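Local atomic coordinates of adenylate isopentenyltransferase (Humulus lupulus, PDB entry 3A8T), a protein that catalyses transfer of an isopentenyl group from dimethylallyl diphosphate to the adenine nucleotides AMP, ADP and ATP in cytokinin biosynthesis. Residues Val44-Thr49 / Ser141-Leu146; Ser54-Asp59 / Cys176-Asp181. All blocks are in the same frame, centred on the assembly; numbering follows the deposited sequence.

Interaction 1 of 2, residues Val44-Thr49 / Ser141-Leu146. With ATP (adenosine-5'-triphosphate), chain B.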
loop_
_atom_site.group_PDB
_atom_site.type_symbol
_atom_site.label_atom_id
_atom_site.label_comp_id
_atom_site.label_asym_id
_atom_site.label_seq_id
_atom_site.Cartn_x
_atom_site.Cartn_y
_atom_site.Cartn_z
ATOM N N VAL A 44 -6.970 11.161 7.323
ATOM C CA VAL A 44 -6.745 9.754 7.073
ATOM C C VAL A 44 -7.159 9.380 5.662
ATOM O O VAL A 44 -8.287 9.547 5.290
ATOM C CB VAL A 44 -7.517 8.900 8.112
ATOM C CG1 VAL A 44 -7.289 7.382 7.849
ATOM C CG2 VAL A 44 -7.092 9.325 9.517
ATOM N N LEU A 45 -6.216 8.909 4.863
ATOM C CA LEU A 45 -6.513 8.541 3.489
ATOM C C LEU A 45 -6.589 7.041 3.445
ATOM O O LEU A 45 -5.578 6.370 3.658
ATOM C CB LEU A 45 -5.450 9.064 2.482
ATOM C CG LEU A 45 -5.127 10.581 2.465
ATOM C CD1 LEU A 45 -4.496 10.953 1.176
ATOM C CD2 LEU A 45 -6.345 11.422 2.761
ATOM N N MET A 46 -7.797 6.546 3.174
ATOM C CA MET A 46 -8.135 5.136 3.116
ATOM C C MET A 46 -8.582 4.567 1.762
ATOM O O MET A 46 -9.040 5.285 0.858
ATOM C CB MET A 46 -9.241 4.845 4.117
ATOM C CG MET A 46 -8.769 4.707 5.553
ATOM S SD MET A 46 -10.178 4.340 6.657
ATOM C CE MET A 46 -11.239 5.414 5.876
ATOM N N GLY A 47 -8.465 3.251 1.655
ATOM C CA GLY A 47 -8.845 2.563 0.445
ATOM C C GLY A 47 -7.986 1.322 0.217
ATOM O O GLY A 47 -6.917 1.137 0.830
ATOM N N ALA A 48 -8.484 0.449 -0.642
ATOM C CA ALA A 48 -7.761 -0.757 -0.982
ATOM C C ALA A 48 -6.444 -0.379 -1.673
ATOM O O ALA A 48 -6.241 0.784 -2.067
ATOM C CB ALA A 48 -8.605 -1.645 -1.913
ATOM N N THR A 49 -5.573 -1.390 -1.797
ATOM C CA THR A 49 -4.273 -1.325 -2.439
ATOM C C THR A 49 -4.380 -0.797 -3.860
ATOM O O THR A 49 -5.216 -1.241 -4.638
ATOM C CB THR A 49 -3.654 -2.723 -2.500
ATOM O OG1 THR A 49 -2.499 -2.719 -3.354
ATOM C CG2 THR A 49 -4.690 -3.736 -3.019
ATOM N N SER A 141 -5.423 -2.756 10.196
ATOM C CA SER A 141 -4.960 -3.110 11.525
ATOM C C SER A 141 -4.023 -2.008 12.083
ATOM O O SER A 141 -3.982 -1.776 13.307
ATOM C CB SER A 141 -4.219 -4.448 11.514
ATOM O OG SER A 141 -2.866 -4.336 11.047
ATOM N N PHE A 142 -3.262 -1.341 11.217
ATOM C CA PHE A 142 -2.378 -0.271 11.666
ATOM C C PHE A 142 -3.174 0.997 11.860
ATOM O O PHE A 142 -2.955 1.722 12.817
ATOM C CB PHE A 142 -1.224 -0.017 10.671
ATOM C CG PHE A 142 0.017 -0.877 10.919
ATOM C CD1 PHE A 142 -0.044 -2.022 11.717
ATOM C CD2 PHE A 142 1.252 -0.531 10.364
ATOM C CE1 PHE A 142 1.106 -2.794 11.963
ATOM C CE2 PHE A 142 2.383 -1.313 10.610
ATOM C CZ PHE A 142 2.302 -2.432 11.410
ATOM N N ILE A 143 -4.100 1.269 10.956
ATOM C CA ILE A 143 -4.911 2.456 11.095
ATOM C C ILE A 143 -5.702 2.398 12.414
ATOM O O ILE A 143 -5.750 3.369 13.167
ATOM C CB ILE A 143 -5.889 2.591 9.944
ATOM C CG1 ILE A 143 -5.143 2.858 8.625
ATOM C CG2 ILE A 143 -6.842 3.720 10.223
ATOM C CD1 ILE A 143 -5.958 2.508 7.336
ATOM N N HIS A 144 -6.330 1.269 12.691
ATOM C CA HIS A 144 -7.107 1.099 13.932
ATOM C C HIS A 144 -6.257 1.157 15.205
ATOM O O HIS A 144 -6.586 1.870 16.145
ATOM C CB HIS A 144 -7.929 -0.212 13.858
ATOM C CG HIS A 144 -8.225 -0.827 15.187
ATOM N ND1 HIS A 144 -7.318 -1.636 15.853
ATOM C CD2 HIS A 144 -9.303 -0.734 15.996
ATOM C CE1 HIS A 144 -7.822 -2.009 17.014
ATOM N NE2 HIS A 144 -9.024 -1.475 17.126
ATOM N N ALA A 145 -5.160 0.419 15.241
ATOM C CA ALA A 145 -4.297 0.441 16.404
ATOM C C ALA A 145 -3.920 1.881 16.752
ATOM O O ALA A 145 -3.980 2.279 17.917
ATOM C CB ALA A 145 -3.033 -0.361 16.145
ATOM N N LEU A 146 -3.542 2.650 15.736
ATOM C CA LEU A 146 -3.132 4.018 15.947
ATOM C C LEU A 146 -4.223 4.963 16.391
ATOM O O LEU A 146 -4.003 5.745 17.296
ATOM C CB LEU A 146 -2.492 4.595 14.686
ATOM C CG LEU A 146 -2.240 6.115 14.744
ATOM C CD1 LEU A 146 -1.075 6.410 15.704
ATOM C CD2 LEU A 146 -1.899 6.624 13.385
HETATM P PG ATP B . -4.174 -8.608 8.070
HETATM O O1G ATP B . -4.036 -8.223 9.510
HETATM O O2G ATP B . -2.910 -9.566 7.696
HETATM O O3G ATP B . -5.535 -9.444 7.836
HETATM P PB ATP B . -3.937 -5.885 7.724
HETATM O O1B ATP B . -5.129 -5.190 8.105
HETATM O O2B ATP B . -3.069 -6.096 8.995
HETATM O O3B ATP B . -4.271 -7.294 7.050
HETATM P PA ATP B . -3.130 -5.236 5.101
HETATM O O1A ATP B . -4.435 -5.589 4.563
HETATM O O2A ATP B . -2.678 -3.866 4.355
HETATM O O3A ATP B . -3.102 -4.918 6.719
HETATM O "O5'" ATP B . -1.974 -6.303 4.689
HETATM C "C5'" ATP B . -2.383 -7.640 4.778
HETATM C "C4'" ATP B . -1.456 -8.437 3.880
HETATM O "O4'" ATP B . -1.567 -7.935 2.543
HETATM C "C3'" ATP B . 0.049 -8.303 4.220
HETATM O "O3'" ATP B . 0.433 -9.258 5.206
HETATM C "C2'" ATP B . 0.714 -8.529 2.852
HETATM O "O2'" ATP B . 0.888 -9.884 2.620
HETATM C "C1'" ATP B . -0.256 -7.943 1.852
HETATM N N9 ATP B . 0.150 -6.561 1.475
HETATM C C8 ATP B . -0.333 -5.373 2.022
HETATM N N7 ATP B . 0.317 -4.338 1.531
HETATM C C5 ATP B . 1.250 -4.777 0.641
HETATM C C6 ATP B . 2.261 -4.168 -0.206
HETATM N N6 ATP B . 2.473 -2.813 -0.242
HETATM N N1 ATP B . 3.014 -4.982 -0.975
HETATM C C2 ATP B . 2.845 -6.297 -0.970
HETATM N N3 ATP B . 1.934 -6.906 -0.208
HETATM C C4 ATP B . 1.136 -6.221 0.595
#
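The strand that runs into the P-loop meets a helix whose first turn binds the beta-phosphate of ATP: Ile143 of helix 140-147 lies over Val44 and Met46 of strand 41-46, on one face of the central parallel sheet. Two branches of Ile143 do the work. Its CG1 stands anti to the carbonyl carbon (chi1 -67°), and the nearly extended chain beyond it carries CD1 to Met46 CG at 4.0 Å, the two side chains crossing at a slant. CG2 takes the other direction and reaches Val44 CG1 more loosely, at 4.4 Å. Met46 makes this contact through its CG methylene; the sulfur lies a little farther off, and the bend at chi3 carries CE away from Ile143. Leu135 of the neighbouring strand 132-136 also touches Ile143, and Phe177 backs both Val44 and Met46.

Two residues earlier on the helix, Ser141 takes hold of the beta-phosphate of ATP. Its backbone N donates to O1B at 3.2 Å with an N-H...O angle of 149°, and its OG donates to O2B at 2.7 Å. With chi1 at 79°, OG sits between the backbone N and the carbonyl carbon, from where both donors can serve one phosphate. Apolar packing thus fixes the helix against the sheet, while its N-terminal turn is left to offer N-H and hydroxyl to the anion, whose charge the helix end may help to balance.

Interaction 2 of 2, residues Ser54-Asp59 / Cys176-Asp181. With PO4 (phosphate ion), chain C.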
loop_
_atom_site.group_PDB
_atom_site.type_symbol
_atom_site.label_atom_id
_atom_site.label_comp_id
_atom_site.label_asym_id
_atom_site.label_seq_id
_atom_site.Cartn_x
_atom_site.Cartn_y
_atom_site.Cartn_z
ATOM N N SER A 54 -1.461 7.355 -2.183
ATOM C CA SER A 54 -0.237 8.143 -2.092
ATOM C C SER A 54 -0.309 9.384 -2.979
ATOM O O SER A 54 0.035 10.489 -2.569
ATOM C CB SER A 54 0.929 7.284 -2.508
ATOM O OG SER A 54 0.953 6.152 -1.665
ATOM N N ARG A 55 -0.782 9.168 -4.197
ATOM C CA ARG A 55 -0.975 10.194 -5.233
ATOM C C ARG A 55 -1.740 11.368 -4.655
ATOM O O ARG A 55 -1.335 12.545 -4.732
ATOM C CB ARG A 55 -1.858 9.611 -6.331
ATOM C CG ARG A 55 -1.393 9.776 -7.710
ATOM C CD ARG A 55 -1.399 11.198 -8.200
ATOM N NE ARG A 55 -0.765 11.143 -9.516
ATOM C CZ ARG A 55 -0.617 12.144 -10.364
ATOM N NH1 ARG A 55 -1.065 13.354 -10.080
ATOM N NH2 ARG A 55 0.014 11.913 -11.494
ATOM N N LEU A 56 -2.879 11.025 -4.075
ATOM C CA LEU A 56 -3.747 12.037 -3.542
ATOM C C LEU A 56 -3.072 12.803 -2.422
ATOM O O LEU A 56 -3.208 14.028 -2.339
ATOM C CB LEU A 56 -5.053 11.405 -3.097
ATOM C CG LEU A 56 -6.035 12.329 -2.420
ATOM C CD1 LEU A 56 -6.394 13.460 -3.267
ATOM C CD2 LEU A 56 -7.229 11.575 -2.088
ATOM N N SER A 57 -2.299 12.093 -1.599
ATOM C CA SER A 57 -1.625 12.729 -0.473
ATOM C C SER A 57 -0.658 13.763 -0.971
ATOM O O SER A 57 -0.484 14.822 -0.334
ATOM C CB SER A 57 -0.898 11.712 0.400
ATOM O OG SER A 57 0.202 11.106 -0.232
ATOM N N ILE A 58 -0.040 13.471 -2.117
ATOM C CA ILE A 58 0.897 14.404 -2.700
ATOM C C ILE A 58 0.171 15.558 -3.382
ATOM O O ILE A 58 0.557 16.677 -3.236
ATOM C CB ILE A 58 1.870 13.721 -3.686
ATOM C CG1 ILE A 58 2.539 12.522 -3.028
ATOM C CG2 ILE A 58 2.954 14.761 -4.129
ATOM C CD1 ILE A 58 3.150 12.796 -1.677
ATOM N N ASP A 59 -0.895 15.296 -4.098
ATOM C CA ASP A 59 -1.641 16.391 -4.705
ATOM C C ASP A 59 -2.164 17.370 -3.651
ATOM O O ASP A 59 -2.127 18.563 -3.834
ATOM C CB ASP A 59 -2.832 15.864 -5.523
ATOM C CG ASP A 59 -2.404 15.191 -6.857
ATOM O OD1 ASP A 59 -1.360 15.586 -7.431
ATOM O OD2 ASP A 59 -3.133 14.299 -7.355
ATOM N N CYS A 176 -10.465 13.105 9.797
ATOM C CA CYS A 176 -11.203 13.361 8.568
ATOM C C CYS A 176 -10.746 12.131 7.774
ATOM O O CYS A 176 -9.560 11.867 7.662
ATOM C CB CYS A 176 -10.760 14.650 7.873
ATOM S SG CYS A 176 -11.529 14.899 6.243
ATOM N N PHE A 177 -11.700 11.370 7.255
ATOM C CA PHE A 177 -11.407 10.154 6.536
ATOM C C PHE A 177 -11.739 10.291 5.081
ATOM O O PHE A 177 -12.891 10.452 4.749
ATOM C CB PHE A 177 -12.274 9.007 7.053
ATOM C CG PHE A 177 -12.066 8.657 8.485
ATOM C CD1 PHE A 177 -10.971 7.899 8.881
ATOM C CD2 PHE A 177 -12.990 9.054 9.453
ATOM C CE1 PHE A 177 -10.790 7.536 10.222
ATOM C CE2 PHE A 177 -12.822 8.703 10.801
ATOM C CZ PHE A 177 -11.719 7.944 11.182
ATOM N N LEU A 178 -10.755 10.240 4.200
ATOM C CA LEU A 178 -11.063 10.272 2.780
ATOM C C LEU A 178 -10.896 8.811 2.361
ATOM O O LEU A 178 -9.861 8.198 2.645
ATOM C CB LEU A 178 -10.088 11.123 1.994
ATOM C CG LEU A 178 -10.043 12.601 2.371
ATOM C CD1 LEU A 178 -9.061 13.369 1.499
ATOM C CD2 LEU A 178 -11.437 13.154 2.234
ATOM N N TRP A 179 -11.923 8.261 1.734
ATOM C CA TRP A 179 -11.889 6.892 1.266
ATOM C C TRP A 179 -11.954 6.929 -0.270
ATOM O O TRP A 179 -12.954 7.373 -0.841
ATOM C CB TRP A 179 -13.063 6.093 1.867
ATOM C CG TRP A 179 -13.370 4.784 1.205
ATOM C CD1 TRP A 179 -12.479 3.905 0.652
ATOM C CD2 TRP A 179 -14.653 4.166 1.084
ATOM N NE1 TRP A 179 -13.133 2.782 0.193
ATOM C CE2 TRP A 179 -14.463 2.918 0.446
ATOM C CE3 TRP A 179 -15.950 4.550 1.442
ATOM C CZ2 TRP A 179 -15.517 2.055 0.165
ATOM C CZ3 TRP A 179 -17.007 3.689 1.156
ATOM C CH2 TRP A 179 -16.788 2.457 0.525
ATOM N N VAL A 180 -10.860 6.502 -0.922
ATOM C CA VAL A 180 -10.800 6.475 -2.379
ATOM C C VAL A 180 -11.309 5.122 -2.833
ATOM O O VAL A 180 -10.721 4.101 -2.547
ATOM C CB VAL A 180 -9.342 6.737 -2.938
ATOM C CG1 VAL A 180 -9.364 6.818 -4.442
ATOM C CG2 VAL A 180 -8.817 8.052 -2.398
ATOM N N ASP A 181 -12.431 5.128 -3.525
ATOM C CA ASP A 181 -13.038 3.899 -3.956
ATOM C C ASP A 181 -12.962 3.724 -5.485
ATOM O O ASP A 181 -12.982 4.683 -6.265
ATOM C CB ASP A 181 -14.478 3.906 -3.411
ATOM C CG ASP A 181 -15.260 2.615 -3.703
ATOM O OD1 ASP A 181 -14.784 1.479 -3.399
ATOM O OD2 ASP A 181 -16.387 2.758 -4.219
HETATM P P PO4 C . -1.994 3.333 -3.121
HETATM O O1 PO4 C . -1.044 4.207 -2.370
HETATM O O2 PO4 C . -1.679 1.903 -2.822
HETATM O O3 PO4 C . -3.392 3.638 -2.711
HETATM O O4 PO4 C . -1.850 3.581 -4.573
#
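Oxygen O1 of the bound phosphate ion is gripped twice by Ser54, through the side-chain OG at 2.9 Å and through the backbone N at 3.2 Å, the latter with an N-H...O angle of 156°. Ser54 closes the P-loop (Walker A motif) and lies in the first turn of helix 53-61. Its OG stands beside its own backbone N (chi1 -58°), which lets both groups converge on the same oxygen. Backbone N-H groups of Gly50, Gly52 and Lys53 bind the ion as well, the usual anion cradle of this motif. The phosphate probably comes from the crystallisation liquor; its position, apart from the ATP bound in this crystal, whose beta-phosphate Ser141 holds, is consistent with a site for the diphosphate of the prenyl donor.

Two residues on, and so on another side of the helix, Leu56 packs against strand 174-181. With CG anti to the backbone N (chi1 176°), the side chain extends toward the sheet and only one methyl, CD2, makes the contact. It meets Val180 CG2 at 3.9 Å, and on another side comes to 4.4 Å from Leu178 CD1. This methyl therefore spans two strand residues that point to the same face. Leu299 of strand 296-300 and Trp321 of helix 315-338 also pack on Leu56, so the contact is buried and wholly apolar.

Away from the strand, Arg55 and Asp59, one turn apart, form a long salt bridge, and Trp321 donates through NE1 to Asp59 OD2. The carboxylate carbon of Asp59 lies at the edge of the Arg55 guanidinium, in its plane, with Arg55 NH1 3.5 Å from Asp59 OD1.

In the fold
Interactions 1 and 2 are both buried apolar helix-on-strand contacts, and they sit on opposite faces of one parallel sheet. Strands 41-46 and 174-181 are neighbours in it: Met46 N lies 2.7 Å from Leu178 O, a probable hydrogen bond, and Leu45, turned away from helix 140-147, packs against Leu178 on the side of helix 53-61. The elements alternate along the chain, since strand 41-46 leads through the P-loop into helix 53-61, and helix 140-147 precedes strand 174-181. In each pair the helix is pinned by one aliphatic residue, while a serine nearer its start binds an anion: the beta-phosphate of ATP in interaction 1, a phosphate ion in interaction 2.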